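Side-chain contacts in tyrosine-protein phosphatase YwqE (PDB 3QY7), which removes phosphate from phosphotyrosine-containing proteins as a manganese-dependent phosphatase of the PHP-like, TIM-barrel class: residues Asn202-Thr205 with Gln206-Leu209; Ala208-Val211 with Leu212-Phe216. One frame throughout, in Å; residues are numbered along the deposited sequence. Where two conformers were deposited one is given.

Contact 1: residues Asn202-Thr205 with Gln206-Leu209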
loop_
_atom_site.group_PDB
_atom_site.type_symbol
_atom_site.label_atom_id
_atom_site.label_comp_id
_atom_site.label_asym_id
_atom_site.label_seq_id
_atom_site.Cartn_x
_atom_site.Cartn_y
_atom_site.Cartn_z
ATOM N N ASN A 202 12.862 -2.877 -3.861
ATOM C CA ASN A 202 12.948 -3.445 -2.549
ATOM C C ASN A 202 12.388 -2.540 -1.439
ATOM O O ASN A 202 11.554 -1.780 -1.729
ATOM C CB ASN A 202 14.333 -3.924 -2.274
ATOM C CG ASN A 202 15.309 -2.861 -2.402
ATOM O OD1 ASN A 202 14.957 -1.719 -2.428
ATOM N ND2 ASN A 202 16.548 -3.210 -2.437
ATOM N N PHE A 203 12.752 -2.710 -0.192
ATOM C CA PHE A 203 12.030 -2.010 0.844
ATOM C C PHE A 203 12.367 -0.509 1.116
ATOM O O PHE A 203 11.513 0.321 0.958
ATOM C CB PHE A 203 12.132 -2.817 2.142
ATOM C CG PHE A 203 11.384 -4.108 2.107
ATOM C CD1 PHE A 203 11.925 -5.201 1.496
ATOM C CD2 PHE A 203 10.134 -4.240 2.647
ATOM C CE1 PHE A 203 11.257 -6.348 1.416
ATOM C CE2 PHE A 203 9.500 -5.383 2.570
ATOM C CZ PHE A 203 10.048 -6.449 1.936
ATOM N N HIS A 204 13.622 -0.208 1.449
ATOM C CA HIS A 204 14.042 1.181 1.678
ATOM C C HIS A 204 13.240 1.889 2.777
ATOM O O HIS A 204 13.054 3.111 2.784
ATOM C CB HIS A 204 14.141 1.938 0.343
ATOM C CG HIS A 204 15.429 1.656 -0.361
ATOM N ND1 HIS A 204 16.570 2.399 -0.144
ATOM C CD2 HIS A 204 15.795 0.639 -1.173
ATOM C CE1 HIS A 204 17.568 1.887 -0.840
ATOM N NE2 HIS A 204 17.120 0.825 -1.485
ATOM N N THR A 205 12.797 1.076 3.727
ATOM C CA THR A 205 11.926 1.498 4.809
ATOM C C THR A 205 12.567 2.553 5.715
ATOM O O THR A 205 11.994 3.625 5.936
ATOM C CB THR A 205 11.523 0.270 5.655
ATOM O OG1 THR A 205 11.161 -0.813 4.778
ATOM C CG2 THR A 205 10.359 0.601 6.553
ATOM N N GLN A 206 13.749 2.243 6.237
ATOM C CA GLN A 206 14.447 3.154 7.144
ATOM C C GLN A 206 14.891 4.420 6.431
ATOM O O GLN A 206 14.822 5.524 7.010
ATOM C CB GLN A 206 15.627 2.442 7.807
ATOM C CG GLN A 206 15.190 1.347 8.785
ATOM C CD GLN A 206 14.373 1.848 9.968
ATOM O OE1 GLN A 206 14.539 2.978 10.437
ATOM N NE2 GLN A 206 13.485 1.000 10.458
ATOM N N GLU A 207 15.303 4.265 5.180
ATOM C CA GLU A 207 15.734 5.386 4.358
ATOM C C GLU A 207 14.609 6.418 4.213
ATOM O O GLU A 207 14.827 7.618 4.427
ATOM C CB GLU A 207 16.244 4.864 3.017
ATOM C CG GLU A 207 17.511 3.999 3.153
ATOM C CD GLU A 207 17.294 2.482 3.323
ATOM O OE1 GLU A 207 16.288 2.006 3.922
ATOM O OE2 GLU A 207 18.201 1.747 2.852
ATOM N N ALA A 208 13.407 5.935 3.898
ATOM C CA ALA A 208 12.213 6.775 3.791
ATOM C C ALA A 208 11.849 7.461 5.105
ATOM O O ALA A 208 11.494 8.641 5.101
ATOM C CB ALA A 208 11.025 5.967 3.248
ATOM N N LEU A 209 11.938 6.731 6.222
ATOM C CA LEU A 209 11.618 7.310 7.530
ATOM C C LEU A 209 12.612 8.407 7.873
ATOM O O LEU A 209 12.232 9.449 8.391
ATOM C CB LEU A 209 11.598 6.246 8.629
ATOM C CG LEU A 209 10.433 5.272 8.448
ATOM C CD1 LEU A 209 10.646 4.050 9.328
ATOM C CD2 LEU A 209 9.118 5.934 8.788
#
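His204 and Glu207 meet obliquely across the first turn of helix 205-216, where His204 holds the N-cap position at the end of the loop after strand 190-192 of the TIM-barrel-like fold. Two backbone hydrogen bonds build this turn: Ala208 N donates to His204 O at 3.1 Å, and Leu209 N reaches Thr205 O at 3.1 Å. Both are i to i+4 bonds, the first of the helix.

The polar side chains turn back toward the N-terminal end of the helix. In the conformer described here, Glu207 has a bent chain (chi2 91°) that folds its carboxylate over the His204 backbone, Glu207 OE1 lying 3.3 Å from His204 CA. Glu207 OE2 sits 3.5 Å from His204 ND1, but the angle is too poor for a hydrogen bond, and the ring and carboxylate planes lie 38° apart. OE1 of this conformer takes a hydrogen bond from Gln32 NE2, and Gln206 NE2 donates to Gln32 O, so the loop carrying Gln32 is tied by Gln206 and, in this conformer, a second time.

Apolar contact falls to Ala208, resting on helix 164-168, and to Leu209, directed at helix 219-232. Leu209 CG comes to 3.4 Å from Thr205 O.

Contact 2: residues Ala208-Val211 with Leu212-Phe216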
loop_
_atom_site.group_PDB
_atom_site.type_symbol
_atom_site.label_atom_id
_atom_site.label_comp_id
_atom_site.label_asym_id
_atom_site.label_seq_id
_atom_site.Cartn_x
_atom_site.Cartn_y
_atom_site.Cartn_z
ATOM N N ALA A 208 13.407 5.935 3.898
ATOM C CA ALA A 208 12.213 6.775 3.791
ATOM C C ALA A 208 11.849 7.461 5.105
ATOM O O ALA A 208 11.494 8.641 5.101
ATOM C CB ALA A 208 11.025 5.967 3.248
ATOM N N LEU A 209 11.938 6.731 6.222
ATOM C CA LEU A 209 11.618 7.310 7.530
ATOM C C LEU A 209 12.612 8.407 7.873
ATOM O O LEU A 209 12.232 9.449 8.391
ATOM C CB LEU A 209 11.598 6.246 8.629
ATOM C CG LEU A 209 10.433 5.272 8.448
ATOM C CD1 LEU A 209 10.646 4.050 9.328
ATOM C CD2 LEU A 209 9.118 5.934 8.788
ATOM N N TYR A 210 13.880 8.187 7.549
ATOM C CA TYR A 210 14.894 9.210 7.824
ATOM C C TYR A 210 14.619 10.484 7.007
ATOM O O TYR A 210 14.733 11.594 7.520
ATOM C CB TYR A 210 16.303 8.674 7.564
ATOM C CG TYR A 210 17.409 9.639 7.941
ATOM C CD1 TYR A 210 17.413 10.284 9.174
ATOM C CD2 TYR A 210 18.458 9.894 7.057
ATOM C CE1 TYR A 210 18.448 11.167 9.524
ATOM C CE2 TYR A 210 19.492 10.774 7.394
ATOM C CZ TYR A 210 19.471 11.414 8.622
ATOM O OH TYR A 210 20.493 12.289 8.951
ATOM N N VAL A 211 14.252 10.317 5.743
ATOM C CA VAL A 211 13.876 11.450 4.907
ATOM C C VAL A 211 12.713 12.216 5.547
ATOM O O VAL A 211 12.757 13.445 5.666
ATOM C CB VAL A 211 13.536 10.992 3.467
ATOM C CG1 VAL A 211 12.752 12.066 2.711
ATOM C CG2 VAL A 211 14.812 10.617 2.721
ATOM N N LEU A 212 11.692 11.486 5.997
ATOM C CA LEU A 212 10.556 12.101 6.684
ATOM C C LEU A 212 10.929 12.827 7.971
ATOM O O LEU A 212 10.416 13.917 8.240
ATOM C CB LEU A 212 9.467 11.059 6.977
ATOM C CG LEU A 212 8.741 10.532 5.743
ATOM C CD1 LEU A 212 7.842 9.365 6.152
ATOM C CD2 LEU A 212 7.943 11.644 5.061
ATOM N N GLU A 213 11.815 12.222 8.764
ATOM C CA GLU A 213 12.250 12.808 10.030
ATOM C C GLU A 213 13.029 14.093 9.763
ATOM O O GLU A 213 12.829 15.102 10.447
ATOM C CB GLU A 213 13.094 11.804 10.816
ATOM C CG GLU A 213 13.304 12.151 12.299
ATOM C CD GLU A 213 14.528 13.023 12.560
ATOM O OE1 GLU A 213 14.741 13.410 13.733
ATOM O OE2 GLU A 213 15.286 13.330 11.610
ATOM N N LYS A 214 13.903 14.070 8.760
ATOM C CA LYS A 214 14.681 15.269 8.419
ATOM C C LYS A 214 13.802 16.408 7.908
ATOM O O LYS A 214 14.048 17.575 8.233
ATOM C CB LYS A 214 15.767 14.952 7.387
ATOM C CG LYS A 214 16.969 14.201 7.951
ATOM C CD LYS A 214 18.111 14.111 6.936
ATOM C CE LYS A 214 17.744 13.259 5.732
ATOM N NZ LYS A 214 18.799 13.263 4.667
ATOM N N GLU A 215 12.785 16.071 7.112
ATOM C CA GLU A 215 11.923 17.074 6.460
ATOM C C GLU A 215 10.824 17.654 7.339
ATOM O O GLU A 215 10.472 18.845 7.197
ATOM C CB GLU A 215 11.294 16.506 5.181
ATOM C CG GLU A 215 12.276 16.294 4.036
ATOM C CD GLU A 215 13.139 17.519 3.753
ATOM O OE1 GLU A 215 12.570 18.619 3.568
ATOM O OE2 GLU A 215 14.386 17.382 3.730
ATOM N N PHE A 216 10.284 16.833 8.240
ATOM C CA PHE A 216 9.070 17.199 8.975
ATOM C C PHE A 216 9.180 17.079 10.486
ATOM O O PHE A 216 8.252 17.479 11.206
ATOM C CB PHE A 216 7.881 16.351 8.500
ATOM C CG PHE A 216 7.612 16.444 7.035
ATOM C CD1 PHE A 216 7.082 17.603 6.476
ATOM C CD2 PHE A 216 7.882 15.364 6.208
ATOM C CE1 PHE A 216 6.829 17.679 5.101
ATOM C CE2 PHE A 216 7.643 15.421 4.845
ATOM C CZ PHE A 216 7.108 16.590 4.285
HETATM O O HOH W 1 14.908 14.768 3.897
#
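Tyr210 and Lys214, one helical turn apart, lie against each other on the exposed side of helix 205-216, the lysine's aliphatic chain running over one face of the phenol ring. Tyr210 carries CG anti to its backbone N (chi1 -175°), which swings the ring along the helix surface to where Lys214 can reach it. The lysine stays extended through CD, then bends at chi3 (-66°), so that the chain passes across the ring instead of straight outward. Lys214 CD lies 3.5 Å from Tyr210 CZ, and its CE stands 3.8 Å from the centroid of that ring, 25° off the normal: a CH-pi contact displaced toward the rim. Lys214 NZ lies 3.8 Å from Tyr210 CE2. Glu213 approaches the same ring obliquely and more loosely, Glu213 OE2 being 4.4 Å from Tyr210 CE1.

Further round, Glu215 is bent at chi2 and curls back toward Val211. Its CG rests 3.3 Å from Val211 O, and a water donates both to that carbonyl and to Glu215 OE2, the latter at 2.7 Å. Val211 O therefore has two donors, this water and the backbone N of Glu215.

Leu212, with CG 3.4 Å from Ala208 O, meets helices 164-168 and 219-232; Phe216 packs on helix 173-184. Beneath these side chains run four successive i to i+4 backbone bonds, from Leu212 N to Ala208 O through Glu215 N to Val211 O. Such a division, with Ala208, Val211 and Leu212 buried and a tyrosine-lysine pair outward, is typical of an amphipathic alpha-helix, here in the helical layer of a TIM-barrel-like fold.

Both contacts belong to helix 205-216 and share Ala208 and Leu209, with centres about 10 Å apart. Contact 1, a surface contact, is the entry into the helix: Gln206 and, in one conformer, Glu207 reach across to Gln32 in a neighbouring loop. Contact 2 is partly buried, and its centre lies about 19 Å from the centre of the chain, against about 14 Å for that of contact 1; its side-chain chemistry stays within the helix, an apolar CH-pi contact and a water bridge. The buried side is common to the two, since Ala208 and Leu212 both meet helix 164-168, while Leu209 and Leu212 meet helix 219-232. Helix 173-184 joins at contact 2, through Glu215 and Phe216.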